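Local coordinates for thioredoxin reductase (Streptomyces clavuligerus, PDB 4NTD), which is the flavoenzyme HlmI, which uses FAD to form disulfide bonds in sulfur-containing natural products, probably including the antibiotic holomycin, at residues L141-P146 / E153-D158; H161-H166 / A188-Q193; K228-V231 / R236-G239. All coordinates share one frame; numbering follows the deposited sequence. Where two conformers were deposited one is given.

Contact 1: L141-P146 / E153-D158; sequences LRDELP and ERWGKD. With FAD (flavin-adenine dinucleotide), chain C.
A chi1 of 176° sets the Trp155 ring opposite its own backbone N and carries the indole across to Leu145 and Asp143, where Leu145 lays both of its methyls over one face. The two branches share the indole: Leu145 CD1 sits 3.7 Å from Trp155 CG, while Leu145 CD2 stands 3.7 Å from the centroid of the six-membered ring, only 14° off its normal, a CH-pi contact. On the opposite face, toward the rim, is the C7M methyl of the flavin. The other flavin methyl, C8M, comes obliquely to within 3.5 Å of Trp155 CZ2. Asp143 meets the ring at its edge, with OD1 near the ring plane and 3.7 Å from Trp155 CZ2; the carboxylate is turned 57° from the indole. That same OD1 forms a salt bridge with Arg65, so Arg65 is the likely main partner of its charge. Within 153-158, Arg154 grips Asp158 side-on: NE meets the syn lone pair of Asp158 OD2 at 2.8 Å, OD2 lying in the guanidinium plane, and NH2 reaches OD1. The leucine-backed indole and the Asp143 carboxylate thus form a wall of the FAD pocket, at the dimethylbenzene end of the isoalloxazine.

Contact 2: H161-H166 / A188-Q193; sequences HCPYCH and ALLLRQ. With GSH (glutathione), chain B.
Pro163 and Tyr164 are the middle residues of the CxxC motif, Cys162 to Cys165, the pair known to close a disulfide in this protein, and they pack against Leu190 and Leu191 on helix 184-191. Cys162 is the N-cap residue of helix 163-166, which carries the rest of the motif, and Cys162 O takes the amide N of His166 at 3.0 Å. Pro163 does most of the touching: its ring crosses both leucines at about a right angle, with Pro163 CG 3.7 Å from Leu190 CD2 and 3.9 Å from Leu191 CD2. The first torsion of Leu190 is extended (chi1 175°), which carries its branched end over to the proline. Tyr164 adds a looser touch: Tyr164 OH lies 4.2 Å from Leu190 CD1, while the hydroxyl is hydrogen-bonded to Asn320 of the second subunit.

Glutathione is held covalently, its SG2 bonded to Cys162 SG at 2.0 Å. The ligand sulfur lies obliquely to the Tyr164 ring. His161 lies alongside the peptide part of the ligand, His161 NE2 3.4 Å from glutathione N2, and its ring runs nearly parallel to that of His187. With His161 replaced by an alanine, the cysteinyl part of glutathione is likely to lose the ring beside it, and the His187 ring its partner. Arg65 of the same chain and His321 of the second subunit also hydrogen-bond the tripeptide, so both chains build this site. On the pocket's leucine side, Leu190 CD2 stands 3.7 Å from glutathione CG1, in the gamma-glutamyl arm.

Contact 3: K228-V231 / R236-G239; sequences KRLV and RLRG
Val231 pairs with Gly239 across the antiparallel hairpin of strands 227-233 and 236-242, whose short segments run 126° apart, and a classic beta bulge sets Arg238 and Gly239 both opposite that valine. Val231 N gives a nearly straight bond to Gly239 O, 2.8 Å long, entering from above the carbonyl plane. In return Val231 O takes two amides: a short one from Arg238 N at 2.7 Å, nearly in line with the C=O, and a weak one from Gly239 N at 3.4 Å. A chi1 of 178° extends the Leu237 side chain away from its own amide, and this brings Leu237 CD1 within 3.7 Å of Leu230 CB and beside Val231 O. In one of its two conformers the guanidinium of Arg229, salt-bridged to Glu241, has Val231 CG2 3.9 Å above its plane, over the centre. On the other strand the guanidinium groups of Arg236 and Arg238 lie close, Arg238 NH1 above the rim of the Arg236 plane; Arg238 NE is hydrogen-bonded to the main-chain Glu233 O, which helps fix where the guanidinium lies. With the polar links across the pair all running between backbone atoms, register here is set by the main chain and its bulge, and the side chains contribute a small apolar contact.

In the fold
Contacts 1 and 2 work on the same redox centre from neighbouring positions, their centres 15 Å apart: Trp155 CH2 packs 3.9 Å from His161 CB, which joins the wall beside the flavin to the loop leading into the CxxC motif. Both contacts touch FAD, contact 1 through Trp155 and Asp143, contact 2 through Cys165 and His166, and contact 2 also holds glutathione. Contact 3 stands farther off, with the side chain of Leu230 about 13 Å from FAD. It ties into contact 1, 14 Å away between centres, through a probable hydrogen bond from Leu237 N to Asp158 OD1 of 3.0 Å, whereas contacts 2 and 3 approach no nearer than about 11 Å between nearest atoms.

Contact 1: L141-P146 / E153-D158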
# COMPACT_ATOMS: atom_id res chain seq x y z
N LEU A 141 14.38 -7.03 3.65
CA LEU A 141 14.90 -8.40 3.56
C LEU A 141 16.21 -8.42 2.79
O LEU A 141 16.51 -7.49 2.04
CB LEU A 141 13.87 -9.33 2.91
CG LEU A 141 13.52 -9.17 1.42
CD1 LEU A 141 14.57 -9.79 0.50
CD2 LEU A 141 12.16 -9.80 1.13
N ARG A 142 16.98 -9.49 3.01
CA ARG A 142 18.26 -9.72 2.35
C ARG A 142 18.10 -10.77 1.25
O ARG A 142 17.52 -11.83 1.49
CB ARG A 142 19.30 -10.24 3.36
CG ARG A 142 19.61 -9.27 4.49
CD ARG A 142 20.79 -9.72 5.34
NE ARG A 142 21.30 -8.62 6.14
CZ ARG A 142 21.29 -8.58 7.47
NH1 ARG A 142 20.80 -9.60 8.17
NH2 ARG A 142 21.79 -7.53 8.10
N ASP A 143 18.62 -10.47 0.06
CA ASP A 143 18.66 -11.43 -1.04
C ASP A 143 19.96 -12.22 -0.95
O ASP A 143 21.04 -11.66 -1.14
CB ASP A 143 18.61 -10.72 -2.39
CG ASP A 143 17.30 -10.00 -2.62
OD1 ASP A 143 17.28 -8.75 -2.49
OD2 ASP A 143 16.29 -10.67 -2.93
N GLU A 144 19.87 -13.51 -0.64
CA GLU A 144 21.04 -14.37 -0.64
C GLU A 144 21.19 -14.99 -2.03
O GLU A 144 20.35 -15.79 -2.45
CB GLU A 144 20.93 -15.45 0.43
CG GLU A 144 20.88 -14.88 1.84
CD GLU A 144 20.91 -15.94 2.92
OE1 GLU A 144 20.94 -17.15 2.59
OE2 GLU A 144 20.89 -15.57 4.12
N LEU A 145 22.26 -14.60 -2.72
CA LEU A 145 22.46 -14.96 -4.12
C LEU A 145 23.32 -16.21 -4.25
O LEU A 145 24.11 -16.52 -3.35
CB LEU A 145 23.12 -13.80 -4.87
CG LEU A 145 22.39 -12.45 -4.82
CD1 LEU A 145 23.22 -11.37 -5.49
CD2 LEU A 145 21.01 -12.55 -5.46
N PRO A 146 23.18 -16.93 -5.38
CA PRO A 146 24.00 -18.13 -5.58
C PRO A 146 25.48 -17.78 -5.77
O PRO A 146 25.80 -16.78 -6.41
CB PRO A 146 23.42 -18.76 -6.86
CG PRO A 146 22.66 -17.68 -7.53
CD PRO A 146 22.22 -16.71 -6.47
N GLU A 153 28.69 -9.21 -9.05
CA GLU A 153 29.09 -8.04 -9.82
C GLU A 153 27.93 -7.49 -10.66
O GLU A 153 27.79 -6.27 -10.79
CB GLU A 153 30.29 -8.39 -10.70
CG GLU A 153 31.58 -8.65 -9.93
CD GLU A 153 31.71 -10.07 -9.41
OE1 GLU A 153 30.77 -10.88 -9.62
OE2 GLU A 153 32.74 -10.37 -8.78
N ARG A 154 27.11 -8.38 -11.21
CA ARG A 154 26.04 -7.99 -12.13
C ARG A 154 24.66 -7.81 -11.48
O ARG A 154 23.72 -7.38 -12.16
CB ARG A 154 25.96 -8.99 -13.28
CG ARG A 154 27.27 -9.20 -14.04
CD ARG A 154 27.94 -7.91 -14.46
NE ARG A 154 27.10 -7.08 -15.33
CZ ARG A 154 27.44 -5.89 -15.80
NH1 ARG A 154 28.62 -5.34 -15.49
NH2 ARG A 154 26.60 -5.22 -16.58
N TRP A 155 24.54 -8.13 -10.20
CA TRP A 155 23.28 -7.99 -9.45
C TRP A 155 22.72 -6.57 -9.57
O TRP A 155 23.42 -5.59 -9.29
CB TRP A 155 23.50 -8.36 -7.98
CG TRP A 155 22.33 -8.18 -7.05
CD1 TRP A 155 22.28 -7.36 -5.95
CD2 TRP A 155 21.06 -8.87 -7.09
NE1 TRP A 155 21.06 -7.48 -5.32
CE2 TRP A 155 20.30 -8.40 -6.00
CE3 TRP A 155 20.50 -9.82 -7.94
CZ2 TRP A 155 19.00 -8.85 -5.74
CZ3 TRP A 155 19.21 -10.27 -7.68
CH2 TRP A 155 18.48 -9.79 -6.59
N GLY A 156 21.47 -6.46 -10.01
CA GLY A 156 20.81 -5.16 -10.19
C GLY A 156 21.02 -4.51 -11.54
O GLY A 156 20.36 -3.52 -11.86
N LYS A 157 21.95 -5.05 -12.33
CA LYS A 157 22.22 -4.55 -13.68
C LYS A 157 21.61 -5.49 -14.72
O LYS A 157 20.61 -5.14 -15.34
CB LYS A 157 23.74 -4.40 -13.89
CG LYS A 157 24.39 -3.37 -12.97
CD LYS A 157 25.89 -3.33 -13.17
CE LYS A 157 26.55 -2.38 -12.17
NZ LYS A 157 27.92 -1.98 -12.62
N ASP A 158 22.21 -6.66 -14.89
CA ASP A 158 21.68 -7.68 -15.81
C ASP A 158 21.68 -9.10 -15.22
O ASP A 158 21.43 -10.08 -15.94
CB ASP A 158 22.41 -7.63 -17.16
CG ASP A 158 23.91 -7.46 -17.02
OD1 ASP A 158 24.53 -6.86 -17.93
OD2 ASP A 158 24.48 -7.91 -16.01
PA FAD C . 14.05 -1.32 2.14
O1A FAD C . 13.74 -0.35 1.03
O2A FAD C . 15.04 -2.42 1.88
O5B FAD C . 14.56 -0.47 3.40
C5B FAD C . 14.92 -1.12 4.61
C4B FAD C . 15.87 -0.22 5.37
O4B FAD C . 16.06 -0.72 6.69
C3B FAD C . 17.26 -0.15 4.72
O3B FAD C . 17.59 1.21 4.40
C2B FAD C . 18.20 -0.73 5.76
O2B FAD C . 19.46 -0.05 5.80
C1B FAD C . 17.43 -0.53 7.06
N9A FAD C . 17.76 -1.45 8.17
C8A FAD C . 17.73 -2.79 8.14
N7A FAD C . 18.06 -3.30 9.36
C5A FAD C . 18.29 -2.26 10.18
C6A FAD C . 18.68 -2.08 11.60
N6A FAD C . 18.89 -3.16 12.38
N1A FAD C . 18.81 -0.82 12.06
C2A FAD C . 18.60 0.26 11.28
N3A FAD C . 18.25 0.17 9.99
C4A FAD C . 18.08 -1.04 9.40
N1 FAD C . 10.52 -2.42 -6.33
C2 FAD C . 9.81 -1.58 -7.12
O2 FAD C . 8.68 -1.23 -6.72
N3 FAD C . 10.28 -1.12 -8.29
C4 FAD C . 11.50 -1.46 -8.76
O4 FAD C . 11.90 -1.01 -9.85
C4X FAD C . 12.34 -2.37 -7.95
N5 FAD C . 13.58 -2.77 -8.34
C5X FAD C . 14.31 -3.62 -7.57
C6 FAD C . 15.57 -4.01 -7.99
C7 FAD C . 16.35 -4.88 -7.23
C7M FAD C . 17.72 -5.29 -7.71
C8 FAD C . 15.82 -5.39 -5.94
C8M FAD C . 16.63 -6.34 -5.10
C9 FAD C . 14.55 -5.00 -5.51
C9A FAD C . 13.77 -4.14 -6.27
N10 FAD C . 12.48 -3.72 -5.86
C10 FAD C . 11.76 -2.84 -6.68
C1' FAD C . 11.86 -4.16 -4.60
C2' FAD C . 12.22 -3.16 -3.50
O2' FAD C . 13.60 -3.33 -3.13
C3' FAD C . 11.35 -3.33 -2.26
O3' FAD C . 9.97 -3.22 -2.64
C4' FAD C . 11.63 -2.29 -1.17
O4' FAD C . 13.03 -2.17 -0.91
C5' FAD C . 10.93 -2.65 0.14
O5' FAD C . 10.91 -1.49 0.97
P FAD C . 11.15 -1.60 2.56
O1P FAD C . 10.39 -2.78 3.09
O2P FAD C . 10.93 -0.22 3.13
O3P FAD C . 12.71 -2.03 2.71

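Contact 2: H161-H166 / A188-Q193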
# COMPACT_ATOMS: atom_id res chain seq x y z
N HIS A 161 16.21 -10.35 -10.38
CA HIS A 161 15.20 -11.24 -9.82
C HIS A 161 13.78 -10.89 -10.28
O HIS A 161 13.09 -11.73 -10.85
CB HIS A 161 15.28 -11.27 -8.29
CG HIS A 161 14.05 -11.81 -7.64
ND1 HIS A 161 13.32 -11.10 -6.71
CD2 HIS A 161 13.40 -12.99 -7.79
CE1 HIS A 161 12.29 -11.82 -6.31
NE2 HIS A 161 12.31 -12.97 -6.96
N CYS A 162 13.38 -9.65 -10.05
CA CYS A 162 11.96 -9.27 -10.04
C CYS A 162 11.45 -8.91 -11.48
O CYS A 162 11.85 -7.90 -12.04
CB CYS A 162 11.79 -8.20 -8.90
SG CYS A 162 10.21 -7.34 -9.00
N PRO A 163 10.56 -9.77 -12.05
CA PRO A 163 10.02 -9.46 -13.39
C PRO A 163 9.12 -8.22 -13.46
O PRO A 163 9.04 -7.60 -14.52
CB PRO A 163 9.21 -10.72 -13.73
CG PRO A 163 9.80 -11.80 -12.89
CD PRO A 163 10.13 -11.11 -11.61
N TYR A 164 8.46 -7.86 -12.36
CA TYR A 164 7.65 -6.64 -12.35
C TYR A 164 8.55 -5.40 -12.39
O TYR A 164 8.24 -4.42 -13.06
CB TYR A 164 6.70 -6.61 -11.14
CG TYR A 164 5.73 -7.77 -11.20
CD1 TYR A 164 4.74 -7.81 -12.16
CD2 TYR A 164 5.84 -8.84 -10.32
CE1 TYR A 164 3.87 -8.88 -12.25
CE2 TYR A 164 4.97 -9.91 -10.39
CZ TYR A 164 3.99 -9.92 -11.36
OH TYR A 164 3.12 -10.97 -11.46
N CYS A 165 9.68 -5.48 -11.69
CA CYS A 165 10.64 -4.38 -11.64
C CYS A 165 11.39 -4.19 -12.95
O CYS A 165 11.65 -3.06 -13.36
CB CYS A 165 11.65 -4.63 -10.51
SG CYS A 165 10.92 -4.94 -8.89
N HIS A 166 11.74 -5.30 -13.60
CA HIS A 166 12.69 -5.29 -14.72
C HIS A 166 12.19 -5.85 -16.05
O HIS A 166 12.81 -5.61 -17.08
CB HIS A 166 13.93 -6.10 -14.33
CG HIS A 166 14.54 -5.67 -13.04
ND1 HIS A 166 14.63 -6.50 -11.94
CD2 HIS A 166 15.07 -4.49 -12.66
CE1 HIS A 166 15.20 -5.85 -10.95
NE2 HIS A 166 15.48 -4.63 -11.36
N ALA A 188 10.83 -19.07 -14.60
CA ALA A 188 10.98 -19.13 -16.06
C ALA A 188 9.63 -19.01 -16.77
O ALA A 188 9.51 -18.31 -17.78
CB ALA A 188 11.69 -20.41 -16.47
N LEU A 189 8.62 -19.69 -16.23
CA LEU A 189 7.27 -19.63 -16.79
C LEU A 189 6.69 -18.21 -16.67
O LEU A 189 6.03 -17.74 -17.59
CB LEU A 189 6.35 -20.64 -16.09
CG LEU A 189 6.74 -22.11 -16.26
CD1 LEU A 189 5.93 -22.99 -15.32
CD2 LEU A 189 6.57 -22.56 -17.71
N LEU A 190 6.97 -17.55 -15.55
CA LEU A 190 6.57 -16.15 -15.35
C LEU A 190 7.24 -15.22 -16.36
O LEU A 190 6.59 -14.36 -16.96
CB LEU A 190 6.89 -15.72 -13.92
CG LEU A 190 6.66 -14.26 -13.50
CD1 LEU A 190 5.22 -13.83 -13.74
CD2 LEU A 190 7.05 -14.08 -12.04
N LEU A 191 8.55 -15.40 -16.57
CA LEU A 191 9.31 -14.55 -17.48
C LEU A 191 8.90 -14.69 -18.95
O LEU A 191 9.13 -13.77 -19.74
CB LEU A 191 10.82 -14.80 -17.32
CG LEU A 191 11.42 -14.18 -16.06
CD1 LEU A 191 12.75 -14.83 -15.71
CD2 LEU A 191 11.60 -12.68 -16.24
N ARG A 192 8.27 -15.81 -19.31
CA ARG A 192 7.74 -15.99 -20.67
C ARG A 192 6.66 -14.97 -21.03
O ARG A 192 6.35 -14.79 -22.21
CB ARG A 192 7.21 -17.42 -20.88
CG ARG A 192 8.26 -18.39 -21.38
CD ARG A 192 8.64 -18.15 -22.83
NE ARG A 192 7.65 -18.68 -23.79
CZ ARG A 192 6.76 -17.97 -24.48
NH1 ARG A 192 6.68 -16.64 -24.36
NH2 ARG A 192 5.94 -18.59 -25.32
N GLN A 193 6.08 -14.33 -20.02
CA GLN A 193 5.14 -13.23 -20.25
C GLN A 193 5.83 -11.99 -20.85
O GLN A 193 5.17 -11.16 -21.48
CB GLN A 193 4.41 -12.89 -18.94
CG GLN A 193 3.41 -11.74 -19.01
CD GLN A 193 2.36 -11.91 -20.09
OE1 GLN A 193 2.05 -13.03 -20.51
NE2 GLN A 193 1.80 -10.80 -20.55
N1 GSH B . 6.68 -13.90 -5.02
CA1 GSH B . 6.40 -14.63 -6.26
C1 GSH B . 5.69 -15.95 -5.87
O11 GSH B . 6.44 -16.89 -5.52
O12 GSH B . 4.44 -15.99 -5.93
CB1 GSH B . 7.66 -15.03 -6.98
CG1 GSH B . 7.72 -14.47 -8.40
CD1 GSH B . 7.89 -12.95 -8.32
OE1 GSH B . 6.94 -12.19 -8.52
N2 GSH B . 9.15 -12.56 -8.15
CA2 GSH B . 9.55 -11.16 -8.02
C2 GSH B . 9.35 -10.78 -6.61
O2 GSH B . 9.15 -11.58 -5.70
CB2 GSH B . 8.53 -10.16 -8.57
SG2 GSH B . 9.03 -8.83 -9.72
N3 GSH B . 9.26 -9.46 -6.56
CA3 GSH B . 8.85 -8.82 -5.38
C3 GSH B . 9.88 -7.87 -4.71
O31 GSH B . 10.99 -7.48 -5.40
O32 GSH B . 9.64 -7.39 -3.53

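Contact 3: K228-V231 / R236-G239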
# COMPACT_ATOMS: atom_id res chain seq x y z
N LYS A 228 29.05 -22.59 -14.62
CA LYS A 228 30.36 -22.25 -14.08
C LYS A 228 30.47 -20.77 -13.72
O LYS A 228 30.96 -20.42 -12.65
CB LYS A 228 31.46 -22.63 -15.09
CG LYS A 228 32.88 -22.47 -14.57
CD LYS A 228 33.91 -22.79 -15.63
CE LYS A 228 35.28 -22.24 -15.25
NZ LYS A 228 36.38 -22.81 -16.07
N ARG A 229 30.03 -19.90 -14.64
CA ARG A 229 30.17 -18.46 -14.46
C ARG A 229 29.23 -17.69 -15.39
O ARG A 229 28.76 -18.24 -16.39
CB ARG A 229 31.61 -18.00 -14.73
CG ARG A 229 32.01 -18.00 -16.21
CD ARG A 229 33.43 -17.49 -16.43
NE ARG A 229 33.88 -17.72 -17.80
CZ ARG A 229 34.16 -16.76 -18.68
NH1 ARG A 229 34.06 -15.49 -18.34
NH2 ARG A 229 34.56 -17.09 -19.90
N LEU A 230 28.99 -16.43 -15.06
CA LEU A 230 28.37 -15.50 -15.98
C LEU A 230 29.50 -14.89 -16.80
O LEU A 230 30.55 -14.56 -16.24
CB LEU A 230 27.62 -14.40 -15.23
CG LEU A 230 26.50 -14.84 -14.28
CD1 LEU A 230 25.82 -13.62 -13.69
CD2 LEU A 230 25.49 -15.74 -14.99
N VAL A 231 29.30 -14.77 -18.10
CA VAL A 231 30.31 -14.18 -18.99
C VAL A 231 30.01 -12.70 -19.17
O VAL A 231 28.94 -12.33 -19.67
CB VAL A 231 30.34 -14.88 -20.36
CG1 VAL A 231 31.44 -14.30 -21.24
CG2 VAL A 231 30.54 -16.38 -20.18
N ARG A 236 28.96 -5.55 -19.75
CA ARG A 236 27.63 -6.12 -19.96
C ARG A 236 27.68 -7.64 -20.04
O ARG A 236 28.62 -8.22 -20.58
CB ARG A 236 26.91 -5.52 -21.19
CG ARG A 236 27.81 -5.07 -22.33
CD ARG A 236 27.19 -3.89 -23.07
NE ARG A 236 25.90 -4.23 -23.68
CZ ARG A 236 25.68 -4.38 -24.99
NH1 ARG A 236 26.65 -4.21 -25.89
NH2 ARG A 236 24.46 -4.70 -25.41
N LEU A 237 26.65 -8.27 -19.49
CA LEU A 237 26.49 -9.71 -19.53
C LEU A 237 26.33 -10.17 -20.98
O LEU A 237 25.54 -9.62 -21.73
CB LEU A 237 25.26 -10.13 -18.72
CG LEU A 237 24.94 -11.62 -18.70
CD1 LEU A 237 25.91 -12.36 -17.80
CD2 LEU A 237 23.51 -11.85 -18.26
N ARG A 238 27.10 -11.20 -21.34
CA ARG A 238 27.07 -11.78 -22.69
C ARG A 238 26.47 -13.17 -22.71
O ARG A 238 25.97 -13.61 -23.74
CB ARG A 238 28.48 -11.84 -23.27
CG ARG A 238 29.22 -10.52 -23.26
CD ARG A 238 28.47 -9.45 -24.05
NE ARG A 238 29.24 -8.22 -24.16
CZ ARG A 238 28.91 -7.19 -24.93
NH1 ARG A 238 27.80 -7.21 -25.66
NH2 ARG A 238 29.69 -6.11 -24.95
N GLY A 239 26.53 -13.88 -21.58
CA GLY A 239 25.97 -15.22 -21.51
C GLY A 239 26.35 -16.01 -20.28
O GLY A 239 26.81 -15.45 -19.28